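Local coordinates for protein SidF, inhibitor of growth family, member 3 (Legionella pneumophila subsp. pneumophila, PDB 4FYE) that probably acts as a phosphoinositide phosphatase, removing the 3-phosphate from phosphatidylinositol 3,4,5-trisphosphate at membranes, at residues 55-60 against 64-69; 394-397 against 403-406. The protein carries 1 engineered substitution. All coordinates share one frame; numbering follows the deposited sequence.

Contact 1: 55-60 against 64-69; sequences NSQYDK and PVTGQP
The carbonyl oxygen of Gln-57 is gripped by two successive residues of the returning chain. Val-65 N donates to Gln-57 O at 3.0 Å along an almost straight N-H line (169°), although the donor stands well above the carbonyl plane. Alongside it, Pro-64 CA offers a weaker C-H...O contact to Gln-57 O at 3.4 Å. The two backbones are bridged only at Tyr-58 and Pro-64. The next link comes from a side chain: Gln-57 N donates to Thr-66 OG1 at 3.3 Å. Thr-66 turns both branches to segment 55-60: its chi1 of 50° sets OG1 at the Gln-57 amide while CG2, beside its own backbone N, lies 3.7 Å from Gln-57 CB and 3.5 Å from Asn-55 O. The Tyr-58 ring lies obliquely against proline, with Tyr-58 CD2 3.7 Å from Pro-64 CA. Its hydroxyl and that of Ser-56 both bond to the carboxylate of Glu-699, Ser-56 OG also meeting His-187, and this ties the loop to neighbouring parts of the chain. Farther out, Val-65 CG2 rests against Asp-59 CB at 3.9 Å, while Asp-59 OD1 accepts from the backbone of Arg-63 within the turn. The arrangement is that of an irregular hairpin-like loop, closed by a single beta bridge and a backbone N-H to threonine hydroxyl bond, in the connection from strand 50-55 to helix 71-92.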
loop_
_atom_site.group_PDB
_atom_site.type_symbol
_atom_site.label_atom_id
_atom_site.label_comp_id
_atom_site.label_asym_id
_atom_site.label_seq_id
_atom_site.Cartn_x
_atom_site.Cartn_y
_atom_site.Cartn_z
ATOM N N ASN A 55 6.685 1.027 -21.034
ATOM C CA ASN A 55 6.019 -0.054 -21.790
ATOM C C ASN A 55 6.840 -1.313 -21.858
ATOM O O ASN A 55 8.012 -1.246 -22.224
ATOM C CB ASN A 55 5.710 0.415 -23.243
ATOM C CG ASN A 55 5.100 1.787 -23.257
ATOM O OD1 ASN A 55 3.896 1.930 -23.102
ATOM N ND2 ASN A 55 5.932 2.805 -23.299
ATOM N N SER A 56 6.255 -2.474 -21.568
ATOM C CA SER A 56 7.048 -3.712 -21.741
ATOM C C SER A 56 7.511 -3.841 -23.195
ATOM O O SER A 56 6.732 -3.598 -24.106
ATOM C CB SER A 56 6.261 -4.960 -21.350
ATOM O OG SER A 56 6.001 -4.953 -19.957
ATOM N N GLN A 57 8.787 -4.179 -23.360
ATOM C CA GLN A 57 9.390 -4.669 -24.600
ATOM C C GLN A 57 9.937 -6.104 -24.321
ATOM O O GLN A 57 10.188 -6.474 -23.166
ATOM C CB GLN A 57 10.538 -3.743 -25.054
ATOM C CG GLN A 57 10.207 -2.272 -25.388
ATOM C CD GLN A 57 9.110 -2.111 -26.456
ATOM O OE1 GLN A 57 8.273 -1.213 -26.371
ATOM N NE2 GLN A 57 9.107 -2.979 -27.457
ATOM N N TYR A 58 10.117 -6.906 -25.371
ATOM C CA TYR A 58 10.482 -8.302 -25.224
ATOM C C TYR A 58 11.528 -8.657 -26.222
ATOM O O TYR A 58 11.612 -8.011 -27.227
ATOM C CB TYR A 58 9.275 -9.187 -25.500
ATOM C CG TYR A 58 8.127 -8.868 -24.606
ATOM C CD1 TYR A 58 7.098 -7.998 -25.035
ATOM C CD2 TYR A 58 8.055 -9.425 -23.307
ATOM C CE1 TYR A 58 6.032 -7.701 -24.187
ATOM C CE2 TYR A 58 7.007 -9.145 -22.482
ATOM C CZ TYR A 58 6.040 -8.278 -22.901
ATOM O OH TYR A 58 5.062 -7.994 -22.054
ATOM N N ASP A 59 12.294 -9.708 -25.957
ATOM C CA ASP A 59 13.211 -10.269 -26.944
ATOM C C ASP A 59 12.484 -11.283 -27.867
ATOM O O ASP A 59 11.285 -11.536 -27.719
ATOM C CB ASP A 59 14.395 -10.942 -26.235
ATOM C CG ASP A 59 13.981 -12.175 -25.411
ATOM O OD1 ASP A 59 12.872 -12.750 -25.617
ATOM O OD2 ASP A 59 14.770 -12.570 -24.521
ATOM N N LYS A 60 13.233 -11.909 -28.762
ATOM C CA LYS A 60 12.630 -12.807 -29.734
ATOM C C LYS A 60 12.029 -14.043 -29.083
ATOM O O LYS A 60 11.291 -14.811 -29.743
ATOM C CB LYS A 60 13.650 -13.313 -30.756
ATOM C CG LYS A 60 14.896 -12.471 -30.955
ATOM C CD LYS A 60 15.644 -13.046 -32.156
ATOM C CE LYS A 60 16.721 -14.000 -31.732
ATOM N NZ LYS A 60 17.442 -13.358 -30.607
ATOM N N PRO A 64 11.003 -10.656 -21.373
ATOM C CA PRO A 64 11.081 -9.187 -21.232
ATOM C C PRO A 64 12.484 -8.592 -21.214
ATOM O O PRO A 64 13.350 -9.084 -20.520
ATOM C CB PRO A 64 10.513 -8.916 -19.802
ATOM C CG PRO A 64 9.747 -10.138 -19.420
ATOM C CD PRO A 64 10.194 -11.290 -20.312
ATOM N N VAL A 65 12.638 -7.429 -21.811
ATOM C CA VAL A 65 13.923 -6.794 -21.847
ATOM C C VAL A 65 13.816 -5.508 -21.047
ATOM O O VAL A 65 14.820 -4.894 -20.674
ATOM C CB VAL A 65 14.263 -6.610 -23.342
ATOM C CG1 VAL A 65 14.906 -5.259 -23.650
ATOM C CG2 VAL A 65 15.018 -7.858 -23.857
ATOM N N THR A 66 12.586 -5.100 -20.751
ATOM C CA THR A 66 12.379 -3.990 -19.864
ATOM C C THR A 66 12.267 -4.536 -18.448
ATOM O O THR A 66 12.004 -5.756 -18.221
ATOM C CB THR A 66 11.077 -3.261 -20.226
ATOM O OG1 THR A 66 10.004 -4.204 -20.345
ATOM C CG2 THR A 66 11.197 -2.542 -21.606
ATOM N N GLY A 67 12.437 -3.668 -17.459
ATOM C CA GLY A 67 12.267 -4.124 -16.077
ATOM C C GLY A 67 13.429 -5.047 -15.659
ATOM O O GLY A 67 13.305 -5.885 -14.757
ATOM N N GLN A 68 14.581 -4.869 -16.286
ATOM C CA GLN A 68 15.679 -5.763 -16.072
ATOM C C GLN A 68 16.797 -4.996 -15.384
ATOM O O GLN A 68 17.129 -3.924 -15.826
ATOM C CB GLN A 68 16.065 -6.281 -17.450
ATOM C CG GLN A 68 16.501 -7.715 -17.435
ATOM C CD GLN A 68 15.383 -8.732 -17.218
ATOM O OE1 GLN A 68 15.486 -9.575 -16.387
ATOM N NE2 GLN A 68 14.398 -8.697 -18.022
ATOM N N PRO A 69 17.389 -5.502 -14.269
ATOM C CA PRO A 69 18.438 -4.603 -13.631
ATOM C C PRO A 69 19.646 -4.459 -14.473
ATOM O O PRO A 69 20.121 -5.431 -15.082
ATOM C CB PRO A 69 18.882 -5.344 -12.402
ATOM C CG PRO A 69 17.851 -6.399 -12.204
ATOM C CD PRO A 69 17.189 -6.723 -13.497
#

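Contact 2: 394-397 against 403-406; sequences ITIQ and EVET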
loop_
_atom_site.group_PDB
_atom_site.type_symbol
_atom_site.label_atom_id
_atom_site.label_comp_id
_atom_site.label_asym_id
_atom_site.label_seq_id
_atom_site.Cartn_x
_atom_site.Cartn_y
_atom_site.Cartn_z
ATOM N N ILE A 394 -12.004 16.565 9.475
ATOM C CA ILE A 394 -11.052 16.392 8.374
ATOM C C ILE A 394 -11.191 17.518 7.362
ATOM O O ILE A 394 -12.061 18.321 7.508
ATOM C CB ILE A 394 -11.223 14.954 7.765
ATOM C CG1 ILE A 394 -9.942 14.269 7.995
ATOM C CG2 ILE A 394 -11.853 14.846 6.346
ATOM C CD1 ILE A 394 -9.870 13.900 9.451
ATOM N N THR A 395 -10.321 17.595 6.367
ATOM C CA THR A 395 -10.422 18.646 5.345
ATOM C C THR A 395 -10.565 17.955 4.002
ATOM O O THR A 395 -9.861 17.007 3.759
ATOM C CB THR A 395 -9.141 19.517 5.335
ATOM O OG1 THR A 395 -9.173 20.354 6.482
ATOM C CG2 THR A 395 -9.065 20.392 4.124
ATOM N N ILE A 396 -11.463 18.427 3.138
ATOM C CA ILE A 396 -11.675 17.797 1.871
ATOM C C ILE A 396 -11.345 18.861 0.861
ATOM O O ILE A 396 -11.947 19.939 0.886
ATOM C CB ILE A 396 -13.165 17.359 1.710
ATOM C CG1 ILE A 396 -13.516 16.227 2.698
ATOM C CG2 ILE A 396 -13.532 17.010 0.258
ATOM C CD1 ILE A 396 -13.091 14.900 2.219
ATOM N N GLN A 397 -10.401 18.555 -0.021
ATOM C CA GLN A 397 -10.153 19.417 -1.193
ATOM C C GLN A 397 -11.303 19.414 -2.203
ATOM O O GLN A 397 -11.600 18.360 -2.771
ATOM C CB GLN A 397 -8.957 18.886 -1.956
ATOM C CG GLN A 397 -7.628 19.086 -1.319
ATOM C CD GLN A 397 -7.470 20.511 -0.891
ATOM O OE1 GLN A 397 -7.410 20.793 0.317
ATOM N NE2 GLN A 397 -7.465 21.437 -1.869
ATOM N N GLU A 403 -11.410 24.342 -0.176
ATOM C CA GLU A 403 -11.562 23.141 0.609
ATOM C C GLU A 403 -12.716 23.311 1.589
ATOM O O GLU A 403 -13.166 24.425 1.799
ATOM C CB GLU A 403 -10.264 22.859 1.346
ATOM C CG GLU A 403 -9.935 23.979 2.310
ATOM C CD GLU A 403 -8.543 23.897 2.902
ATOM O OE1 GLU A 403 -8.344 24.498 3.963
ATOM O OE2 GLU A 403 -7.642 23.268 2.324
ATOM N N VAL A 404 -13.201 22.216 2.175
ATOM C CA VAL A 404 -14.254 22.271 3.201
ATOM C C VAL A 404 -13.908 21.370 4.349
ATOM O O VAL A 404 -13.139 20.417 4.179
ATOM C CB VAL A 404 -15.655 21.916 2.606
ATOM C CG1 VAL A 404 -16.013 22.940 1.513
ATOM C CG2 VAL A 404 -15.699 20.503 2.017
ATOM N N GLU A 405 -14.482 21.629 5.513
ATOM C CA GLU A 405 -14.164 20.825 6.688
ATOM C C GLU A 405 -15.366 19.952 7.037
ATOM O O GLU A 405 -16.472 20.439 6.957
ATOM C CB GLU A 405 -13.820 21.752 7.870
ATOM C CG GLU A 405 -12.353 22.200 7.921
ATOM C CD GLU A 405 -11.841 22.392 9.356
ATOM O OE1 GLU A 405 -10.969 21.597 9.791
ATOM O OE2 GLU A 405 -12.310 23.326 10.064
ATOM N N THR A 406 -15.159 18.691 7.421
ATOM C CA THR A 406 -16.253 17.814 7.812
ATOM C C THR A 406 -15.808 16.771 8.806
ATOM O O THR A 406 -14.700 16.254 8.736
ATOM C CB THR A 406 -16.615 16.779 6.715
ATOM O OG1 THR A 406 -15.918 17.023 5.501
ATOM C CG2 THR A 406 -18.073 16.624 6.533
#
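Glu-403 reaches over its partner strand to Thr-395, and its side chain records the path. CB begins 3.4 Å from Ile-396 O. With chi1 at 62°, CG sits between the backbone N and the carbonyl carbon; the chain then runs extended, bringing CG near the threonine methyl and setting Glu-403 CD 3.7 Å from Thr-395 CG2. At the tip, OE2 stays beside the same methyl, while OE1 forms a long, weak ion pair with Lys-212. Thr-395 presents that methyl because CG2 is anti to its backbone N, which leaves OG1 to lie 3.9 Å from Glu-405 CG. Beneath these side chains is an antiparallel beta hairpin, strands 391-399 and 402-416, with 391-399 at the outer edge of a four-stranded mixed sheet. Ile-396 and Val-404 form a hydrogen-bonded pair: Ile-396 N reaches Val-404 O at 2.8 Å, and Val-404 N returns to Ile-396 O at 2.9 Å. Ile-394 and Thr-406 exchange a second such pair of bonds. On their face of the sheet, Ile-396 CB touches Val-404 CG2 at 4.0 Å, and helix 335-349 covers both side chains through Ile-343, Lys-344 and Val-347.

Contacts 1 and 2 solve the same problem, turning a chain back on itself, with different regularity, and they do so independently: their centres lie 44 Å apart, their nearest atoms about 30 Å, on opposite sides of the chain's centre. Contact 1 closes early in the sequence, in the loop leaving a strand of the six-stranded sheet; contact 2 opens much later, in the separate four-stranded sheet. Across that second sheet from strand 391-399, the other outermost strand, 641-645, leads shortly into helix 652-668, a strand-loop-helix succession consistent with the phosphate-binding P-loop of cysteine-dependent phosphatases. Contact 2 therefore probably shares a sheet with the catalytic region, at its far edge.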